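Local coordinates for protein pectate lyase 47 (Bacillus sp. TS-47, PDB 1VBL) that probably cleaves pectate by calcium-dependent beta-elimination, as a thermostable secreted pectate lyase of polysaccharide lyase family 1, at residues A[25-30]-A[58-63]; A[126-131]-A[148-153]; A[131-136]-A[155-160]. One frame throughout, in Å; residues are numbered along the deposited sequence.

Interaction 1 of 3, residues A[25-30]-A[58-63]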
loop_
_atom_site.group_PDB
_atom_site.type_symbol
_atom_site.label_atom_id
_atom_site.label_comp_id
_atom_site.label_asym_id
_atom_site.label_seq_id
_atom_site.Cartn_x
_atom_site.Cartn_y
_atom_site.Cartn_z
ATOM N N ALA A 25 -11.086 -5.944 -19.224
ATOM C CA ALA A 25 -10.836 -5.695 -20.641
ATOM C C ALA A 25 -11.879 -6.277 -21.594
ATOM O O ALA A 25 -12.216 -5.648 -22.599
ATOM C CB ALA A 25 -9.442 -6.206 -21.022
ATOM N N MET A 26 -12.386 -7.470 -21.287
ATOM C CA MET A 26 -13.382 -8.116 -22.143
ATOM C C MET A 26 -14.810 -7.668 -21.844
ATOM O O MET A 26 -15.768 -8.349 -22.212
ATOM C CB MET A 26 -13.302 -9.641 -21.996
ATOM C CG MET A 26 -12.006 -10.259 -22.494
ATOM S SD MET A 26 -11.973 -12.052 -22.265
ATOM C CE MET A 26 -12.689 -12.607 -23.816
ATOM N N ALA A 27 -14.952 -6.525 -21.183
ATOM C CA ALA A 27 -16.271 -6.011 -20.827
ATOM C C ALA A 27 -17.116 -5.637 -22.036
ATOM O O ALA A 27 -16.605 -5.121 -23.028
ATOM C CB ALA A 27 -16.127 -4.801 -19.913
ATOM N N SER A 28 -18.415 -5.904 -21.942
ATOM C CA SER A 28 -19.352 -5.561 -23.009
ATOM C C SER A 28 -19.506 -4.042 -22.962
ATOM O O SER A 28 -19.366 -3.437 -21.902
ATOM C CB SER A 28 -20.715 -6.211 -22.757
ATOM O OG SER A 28 -20.596 -7.613 -22.607
ATOM N N PRO A 29 -19.801 -3.409 -24.106
ATOM C CA PRO A 29 -19.962 -1.952 -24.134
ATOM C C PRO A 29 -20.916 -1.397 -23.077
ATOM O O PRO A 29 -20.773 -0.252 -22.647
ATOM C CB PRO A 29 -20.434 -1.678 -25.567
ATOM C CG PRO A 29 -21.032 -2.988 -26.006
ATOM C CD PRO A 29 -20.081 -3.993 -25.427
ATOM N N GLN A 30 -21.879 -2.207 -22.648
ATOM C CA GLN A 30 -22.834 -1.768 -21.636
ATOM C C GLN A 30 -22.232 -1.822 -20.231
ATOM O O GLN A 30 -22.814 -1.309 -19.273
ATOM C CB GLN A 30 -24.102 -2.629 -21.685
ATOM C CG GLN A 30 -23.845 -4.125 -21.783
ATOM C CD GLN A 30 -23.802 -4.617 -23.219
ATOM O OE1 GLN A 30 -23.111 -4.049 -24.065
ATOM N NE2 GLN A 30 -24.543 -5.682 -23.499
ATOM N N PRO A 58 -17.302 -8.896 -16.264
ATOM C CA PRO A 58 -16.243 -8.052 -16.827
ATOM C C PRO A 58 -16.738 -6.614 -16.922
ATOM O O PRO A 58 -17.771 -6.351 -17.525
ATOM C CB PRO A 58 -16.001 -8.676 -18.195
ATOM C CG PRO A 58 -16.226 -10.134 -17.921
ATOM C CD PRO A 58 -17.492 -10.110 -17.081
ATOM N N LYS A 59 -15.998 -5.685 -16.330
ATOM C CA LYS A 59 -16.414 -4.291 -16.345
ATOM C C LYS A 59 -15.243 -3.326 -16.296
ATOM O O LYS A 59 -14.229 -3.581 -15.636
ATOM C CB LYS A 59 -17.349 -4.028 -15.160
ATOM C CG LYS A 59 -16.768 -4.456 -13.815
ATOM C CD LYS A 59 -17.856 -4.668 -12.773
ATOM C CE LYS A 59 -17.319 -5.426 -11.568
ATOM N NZ LYS A 59 -16.709 -6.738 -11.947
ATOM N N ILE A 60 -15.393 -2.216 -17.009
ATOM C CA ILE A 60 -14.378 -1.178 -17.047
ATOM C C ILE A 60 -14.995 0.068 -16.446
ATOM O O ILE A 60 -16.091 0.484 -16.831
ATOM C CB ILE A 60 -13.926 -0.868 -18.481
ATOM C CG1 ILE A 60 -13.242 -2.094 -19.083
ATOM C CG2 ILE A 60 -12.978 0.333 -18.479
ATOM C CD1 ILE A 60 -12.868 -1.938 -20.544
ATOM N N ILE A 61 -14.288 0.658 -15.493
ATOM C CA ILE A 61 -14.772 1.845 -14.818
ATOM C C ILE A 61 -13.752 2.971 -14.897
ATOM O O ILE A 61 -12.668 2.882 -14.321
ATOM C CB ILE A 61 -15.084 1.530 -13.346
ATOM C CG1 ILE A 61 -16.141 0.421 -13.282
ATOM C CG2 ILE A 61 -15.556 2.787 -12.633
ATOM C CD1 ILE A 61 -16.473 -0.050 -11.889
ATOM N N TYR A 62 -14.110 4.025 -15.624
ATOM C CA TYR A 62 -13.245 5.183 -15.789
ATOM C C TYR A 62 -13.567 6.220 -14.730
ATOM O O TYR A 62 -14.716 6.640 -14.591
ATOM C CB TYR A 62 -13.433 5.798 -17.178
ATOM C CG TYR A 62 -12.856 4.957 -18.292
ATOM C CD1 TYR A 62 -11.476 4.811 -18.434
ATOM C CD2 TYR A 62 -13.687 4.303 -19.200
ATOM C CE1 TYR A 62 -10.935 4.036 -19.455
ATOM C CE2 TYR A 62 -13.155 3.522 -20.227
ATOM C CZ TYR A 62 -11.780 3.394 -20.348
ATOM O OH TYR A 62 -11.247 2.626 -21.360
ATOM N N VAL A 63 -12.547 6.621 -13.982
ATOM C CA VAL A 63 -12.707 7.617 -12.936
ATOM C C VAL A 63 -12.360 8.993 -13.492
ATOM O O VAL A 63 -11.211 9.252 -13.862
ATOM C CB VAL A 63 -11.783 7.318 -11.733
ATOM C CG1 VAL A 63 -11.910 8.419 -10.688
ATOM C CG2 VAL A 63 -12.142 5.968 -11.129
HETATM O O HOH W 1 -19.199 -7.453 -19.471
#
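A27 meets P58, K59 and I60 chiefly through its methyl group. That CB comes down onto the backbone of the second segment, with A27 CB 3.3 Å from P58 O and another approach, A27 CB to K59 CA, at 3.6 Å. On one flank the proline ring brings its CB against the loop backbone, P58 CB standing 3.8 Å from A27 CA. On the other flank I60 leans in with its longer branch. Its chi1 of -64° sets CG1 beside the backbone N, where I60 CG1 lies 4.0 Å from A27 CB, and the extended chi2 carries the terminal methyl on, so that I60 CD1 ends 4.3 Å from A25 CA. The touching parts run 103° apart and 25-30 is not a strand, so the loop lies across the start of strand 59-63 rather than pairing with it; that strand belongs to the parallel beta-helix of this lyase family. One water joins the backbones instead, accepting from S28 N at 3.0 Å and donating to P58 O at 2.7 Å. K59 starts its side chain away from the loop; its ammonium group is held by the carbonyls of V57 and N55 and by T134 OG1.

Interaction 2 of 3, residues A[126-131]-A[148-153]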
loop_
_atom_site.group_PDB
_atom_site.type_symbol
_atom_site.label_atom_id
_atom_site.label_comp_id
_atom_site.label_asym_id
_atom_site.label_seq_id
_atom_site.Cartn_x
_atom_site.Cartn_y
_atom_site.Cartn_z
ATOM N N ILE A 126 -16.633 4.154 3.322
ATOM C CA ILE A 126 -15.481 4.573 2.525
ATOM C C ILE A 126 -14.624 3.494 1.866
ATOM O O ILE A 126 -13.858 3.800 0.952
ATOM C CB ILE A 126 -14.548 5.494 3.342
ATOM C CG1 ILE A 126 -13.784 4.689 4.395
ATOM C CG2 ILE A 126 -15.377 6.600 4.009
ATOM C CD1 ILE A 126 -12.785 5.522 5.182
ATOM N N MET A 127 -14.723 2.250 2.324
ATOM C CA MET A 127 -13.943 1.183 1.702
ATOM C C MET A 127 -14.830 0.534 0.647
ATOM O O MET A 127 -15.800 -0.160 0.965
ATOM C CB MET A 127 -13.484 0.157 2.740
ATOM C CG MET A 127 -12.475 0.714 3.746
ATOM S SD MET A 127 -11.131 1.690 2.977
ATOM C CE MET A 127 -10.324 0.434 2.018
ATOM N N VAL A 128 -14.492 0.789 -0.611
ATOM C CA VAL A 128 -15.251 0.292 -1.754
ATOM C C VAL A 128 -14.795 -1.086 -2.224
ATOM O O VAL A 128 -13.628 -1.278 -2.574
ATOM C CB VAL A 128 -15.139 1.289 -2.939
ATOM C CG1 VAL A 128 -15.941 0.799 -4.131
ATOM C CG2 VAL A 128 -15.626 2.666 -2.502
ATOM N N TYR A 129 -15.721 -2.041 -2.235
ATOM C CA TYR A 129 -15.414 -3.397 -2.684
ATOM C C TYR A 129 -15.298 -3.449 -4.204
ATOM O O TYR A 129 -16.070 -2.800 -4.918
ATOM C CB TYR A 129 -16.510 -4.369 -2.244
ATOM C CG TYR A 129 -16.409 -4.809 -0.806
ATOM C CD1 TYR A 129 -15.471 -5.763 -0.411
ATOM C CD2 TYR A 129 -17.254 -4.275 0.165
ATOM C CE1 TYR A 129 -15.380 -6.176 0.915
ATOM C CE2 TYR A 129 -17.171 -4.678 1.491
ATOM C CZ TYR A 129 -16.233 -5.627 1.859
ATOM O OH TYR A 129 -16.146 -6.015 3.173
ATOM N N VAL A 130 -14.339 -4.230 -4.692
ATOM C CA VAL A 130 -14.131 -4.388 -6.129
ATOM C C VAL A 130 -14.306 -5.861 -6.480
ATOM O O VAL A 130 -13.672 -6.730 -5.879
ATOM C CB VAL A 130 -12.710 -3.934 -6.558
ATOM C CG1 VAL A 130 -12.551 -4.074 -8.074
ATOM C CG2 VAL A 130 -12.473 -2.490 -6.140
ATOM N N GLY A 131 -15.178 -6.142 -7.443
ATOM C CA GLY A 131 -15.412 -7.518 -7.845
ATOM C C GLY A 131 -14.366 -8.019 -8.826
ATOM O O GLY A 131 -13.516 -7.253 -9.284
ATOM N N GLY A 148 -11.183 7.539 1.037
ATOM C CA GLY A 148 -11.521 6.131 1.109
ATOM C C GLY A 148 -10.503 5.297 0.361
ATOM O O GLY A 148 -9.443 5.793 -0.010
ATOM N N GLY A 149 -10.822 4.027 0.138
ATOM C CA GLY A 149 -9.902 3.158 -0.569
ATOM C C GLY A 149 -10.630 1.997 -1.207
ATOM O O GLY A 149 -11.828 1.800 -0.976
ATOM N N PHE A 150 -9.916 1.226 -2.021
ATOM C CA PHE A 150 -10.515 0.073 -2.674
ATOM C C PHE A 150 -10.182 -1.191 -1.907
ATOM O O PHE A 150 -9.035 -1.408 -1.513
ATOM C CB PHE A 150 -10.008 -0.069 -4.112
ATOM C CG PHE A 150 -10.613 0.914 -5.066
ATOM C CD1 PHE A 150 -11.995 0.968 -5.244
ATOM C CD2 PHE A 150 -9.806 1.788 -5.787
ATOM C CE1 PHE A 150 -12.564 1.883 -6.128
ATOM C CE2 PHE A 150 -10.363 2.707 -6.672
ATOM C CZ PHE A 150 -11.745 2.756 -6.844
ATOM N N LEU A 151 -11.198 -2.021 -1.706
ATOM C CA LEU A 151 -11.037 -3.280 -1.002
ATOM C C LEU A 151 -11.137 -4.382 -2.052
ATOM O O LEU A 151 -12.216 -4.662 -2.580
ATOM C CB LEU A 151 -12.146 -3.445 0.042
ATOM C CG LEU A 151 -11.796 -4.096 1.382
ATOM C CD1 LEU A 151 -10.791 -3.227 2.125
ATOM C CD2 LEU A 151 -13.065 -4.251 2.222
ATOM N N ILE A 152 -9.997 -4.983 -2.371
ATOM C CA ILE A 152 -9.947 -6.061 -3.350
ATOM C C ILE A 152 -9.886 -7.325 -2.506
ATOM O O ILE A 152 -8.805 -7.847 -2.220
ATOM C CB ILE A 152 -8.690 -5.925 -4.236
ATOM C CG1 ILE A 152 -8.658 -4.527 -4.864
ATOM C CG2 ILE A 152 -8.701 -6.978 -5.336
ATOM C CD1 ILE A 152 -7.404 -4.230 -5.675
ATOM N N LYS A 153 -11.062 -7.800 -2.101
ATOM C CA LYS A 153 -11.173 -8.958 -1.228
ATOM C C LYS A 153 -11.828 -10.199 -1.827
ATOM O O LYS A 153 -12.956 -10.149 -2.316
ATOM C CB LYS A 153 -11.931 -8.553 0.037
ATOM C CG LYS A 153 -12.020 -9.641 1.089
ATOM C CD LYS A 153 -12.644 -9.097 2.359
ATOM C CE LYS A 153 -12.614 -10.116 3.483
ATOM N NZ LYS A 153 -13.047 -9.491 4.765
HETATM O O HOH W 2 -13.634 -7.485 -3.070
#
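I126 O receives the N-H of G149 at 3.2 Å, starting a parallel ladder between strands 127-129 and 149-153 on successive coils of the pectate lyase beta-helix. M127 follows, bent at chi2 (-46°) and chi3 (-65°), which curls its thioether over a residue without a side chain: M127 CE rests 3.6 Å from G149 C. The same methyl also packs on L151 CD1. The side chain of M127 is about 5 Å from that of D190, a calcium ligand. V128 N then donates to G149 O at 2.9 Å, and V128 O takes L151 N at 2.7 Å; the second bond is almost straight at the hydrogen (177°) but arrives from above the carbonyl plane. On the face of M127, Y129 and L151 lie side by side, and the fit is close, with Y129 CE1 3.3 Å from L151 CD2. An alanine in place of Y129 removes the ring, and would probably leave a gap beside L151 CD2 and K153 CD without the edge it lies against. V130 N closes the ladder on L151 O at 3.0 Å. Its side chain points toward the second strand and crosses F150 obliquely, V130 CG2 reaching F150 CD1 at 3.6 Å.

Interaction 3 of 3, residues A[131-136]-A[155-160]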
loop_
_atom_site.group_PDB
_atom_site.type_symbol
_atom_site.label_atom_id
_atom_site.label_comp_id
_atom_site.label_asym_id
_atom_site.label_seq_id
_atom_site.Cartn_x
_atom_site.Cartn_y
_atom_site.Cartn_z
ATOM N N GLY A 131 -15.178 -6.142 -7.443
ATOM C CA GLY A 131 -15.412 -7.518 -7.845
ATOM C C GLY A 131 -14.366 -8.019 -8.826
ATOM O O GLY A 131 -13.516 -7.253 -9.284
ATOM N N SER A 132 -14.426 -9.306 -9.152
ATOM C CA SER A 132 -13.482 -9.906 -10.091
ATOM C C SER A 132 -13.676 -9.363 -11.506
ATOM O O SER A 132 -14.748 -8.860 -11.845
ATOM C CB SER A 132 -13.649 -11.430 -10.106
ATOM O OG SER A 132 -13.322 -11.992 -8.848
ATOM N N ASN A 133 -12.632 -9.474 -12.323
ATOM C CA ASN A 133 -12.669 -9.012 -13.709
ATOM C C ASN A 133 -13.064 -7.545 -13.803
ATOM O O ASN A 133 -13.992 -7.172 -14.529
ATOM C CB ASN A 133 -13.646 -9.874 -14.510
ATOM C CG ASN A 133 -13.412 -11.349 -14.293
ATOM O OD1 ASN A 133 -12.286 -11.831 -14.412
ATOM N ND2 ASN A 133 -14.473 -12.078 -13.967
ATOM N N THR A 134 -12.336 -6.710 -13.074
ATOM C CA THR A 134 -12.618 -5.290 -13.057
ATOM C C THR A 134 -11.380 -4.468 -13.382
ATOM O O THR A 134 -10.272 -4.798 -12.959
ATOM C CB THR A 134 -13.124 -4.841 -11.662
ATOM O OG1 THR A 134 -14.228 -5.661 -11.260
ATOM C CG2 THR A 134 -13.566 -3.377 -11.698
ATOM N N SER A 135 -11.579 -3.410 -14.155
ATOM C CA SER A 135 -10.505 -2.489 -14.486
ATOM C C SER A 135 -11.011 -1.117 -14.064
ATOM O O SER A 135 -12.032 -0.648 -14.563
ATOM C CB SER A 135 -10.200 -2.482 -15.992
ATOM O OG SER A 135 -9.460 -3.627 -16.384
ATOM N N ILE A 136 -10.320 -0.498 -13.114
ATOM C CA ILE A 136 -10.680 0.838 -12.658
ATOM C C ILE A 136 -9.540 1.697 -13.176
ATOM O O ILE A 136 -8.388 1.558 -12.745
ATOM C CB ILE A 136 -10.778 0.910 -11.120
ATOM C CG1 ILE A 136 -11.829 -0.095 -10.631
ATOM C CG2 ILE A 136 -11.164 2.324 -10.689
ATOM C CD1 ILE A 136 -12.051 -0.105 -9.127
ATOM N N VAL A 155 -11.299 -11.772 -4.533
ATOM C CA VAL A 155 -11.622 -11.687 -5.951
ATOM C C VAL A 155 -10.386 -11.984 -6.786
ATOM O O VAL A 155 -9.303 -12.211 -6.243
ATOM C CB VAL A 155 -12.178 -10.292 -6.321
ATOM C CG1 VAL A 155 -13.523 -10.090 -5.654
ATOM C CG2 VAL A 155 -11.204 -9.198 -5.894
ATOM N N ASP A 156 -10.550 -12.006 -8.102
ATOM C CA ASP A 156 -9.429 -12.277 -8.991
ATOM C C ASP A 156 -9.512 -11.423 -10.238
ATOM O O ASP A 156 -10.596 -11.004 -10.645
ATOM C CB ASP A 156 -9.411 -13.750 -9.432
ATOM C CG ASP A 156 -9.473 -14.720 -8.268
ATOM O OD1 ASP A 156 -10.587 -14.987 -7.769
ATOM O OD2 ASP A 156 -8.406 -15.214 -7.849
ATOM N N ASN A 157 -8.354 -11.165 -10.835
ATOM C CA ASN A 157 -8.269 -10.422 -12.081
ATOM C C ASN A 157 -8.774 -8.986 -12.004
ATOM O O ASN A 157 -9.854 -8.660 -12.508
ATOM C CB ASN A 157 -9.034 -11.201 -13.155
ATOM C CG ASN A 157 -8.697 -10.747 -14.541
ATOM O OD1 ASN A 157 -7.556 -10.383 -14.816
ATOM N ND2 ASN A 157 -9.680 -10.784 -15.434
ATOM N N VAL A 158 -7.966 -8.124 -11.395
ATOM C CA VAL A 158 -8.324 -6.725 -11.220
ATOM C C VAL A 158 -7.174 -5.809 -11.624
ATOM O O VAL A 158 -6.017 -6.062 -11.292
ATOM C CB VAL A 158 -8.702 -6.438 -9.748
ATOM C CG1 VAL A 158 -9.012 -4.957 -9.556
ATOM C CG2 VAL A 158 -9.898 -7.289 -9.355
ATOM N N ILE A 159 -7.510 -4.747 -12.347
ATOM C CA ILE A 159 -6.525 -3.776 -12.802
ATOM C C ILE A 159 -6.899 -2.377 -12.304
ATOM O O ILE A 159 -8.027 -1.931 -12.485
ATOM C CB ILE A 159 -6.462 -3.723 -14.347
ATOM C CG1 ILE A 159 -5.963 -5.055 -14.908
ATOM C CG2 ILE A 159 -5.549 -2.585 -14.789
ATOM C CD1 ILE A 159 -5.844 -5.073 -16.434
ATOM N N ILE A 160 -5.947 -1.694 -11.675
ATOM C CA ILE A 160 -6.173 -0.337 -11.179
ATOM C C ILE A 160 -5.050 0.529 -11.735
ATOM O O ILE A 160 -3.875 0.280 -11.457
ATOM C CB ILE A 160 -6.115 -0.269 -9.642
ATOM C CG1 ILE A 160 -7.051 -1.316 -9.029
ATOM C CG2 ILE A 160 -6.482 1.146 -9.178
ATOM C CD1 ILE A 160 -8.509 -1.135 -9.377
HETATM O O HOH W 3 -13.418 -14.687 -8.856
#
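N133 and N157 cross at about a right angle and join through their amides. N157 ND2 donates to N133 OD1 at 3.0 Å with an angle of 172° at the hydrogen. The donor lies in the carbonyl plane of N133, on a lone pair, and the acceptor lies in the amide plane of N157, with the two planes 69° apart. A chi1 of -164°, which turns CG of N157 away from its own backbone N, brings the amide into that position. Both asparagines have positive phi, and the pair is consistent with the asparagine ladder of parallel beta-helices, in which asparagines at the same turn of successive coils hydrogen-bond to each other.

The backbones are tied first by bonds at the turn, then by a regular parallel ladder. S132 OG accepts D156 N at 2.9 Å, and a water bridges this hydroxyl to D156 OD1. N133 N reaches D156 O at 3.0 Å, and T134 N meets N157 O at 3.2 Å. Further on, I159 N to T134 O and I136 N to I159 O are both 2.8 Å. On the face of T134 and V158, I136 and I160 lie alongside one another, with I160 CD1 3.5 Å from I136 CB.

Within the first segment T134 OG1 bonds back to G131 O at 2.6 Å, from above the carbonyl plane, and also takes K59 NZ. Outer partners hold the other polar ends: S56 O for N133 ND2, the amides of T22 and G23 for N157 OD1, G24 N for S135 OG and S198 OG for D156 OD2.

Strand 134-138 thus pairs with strand 156-161 and, on its other side, with 59-63, while strand 200-208 continues the pairing beyond 156-161, where V158, I159 and I160 touch I200, W201 and I202.

Along the chain interaction 1 closes first, while interactions 2 and 3 alternate: 126-131 and 131-136 run on through the shared G131. Strands 127-129 and 149-153 are followed by 134-138 and 156-161, an order consistent with two consecutive faces of the same pair of coils; the centres lie about 11 Å apart, and F150 and V130 pack on I136 inside. Interaction 1 is about 10 Å from interaction 3 and 17 Å from interaction 2, centre to centre. It joins through strand 59-63, the neighbour of 134-138, with probable hydrogen bonds from I61 N to S135 O and from S135 N to K59 O. Together they build one end of the parallel beta-helix, with interaction 2 nearest the calcium site.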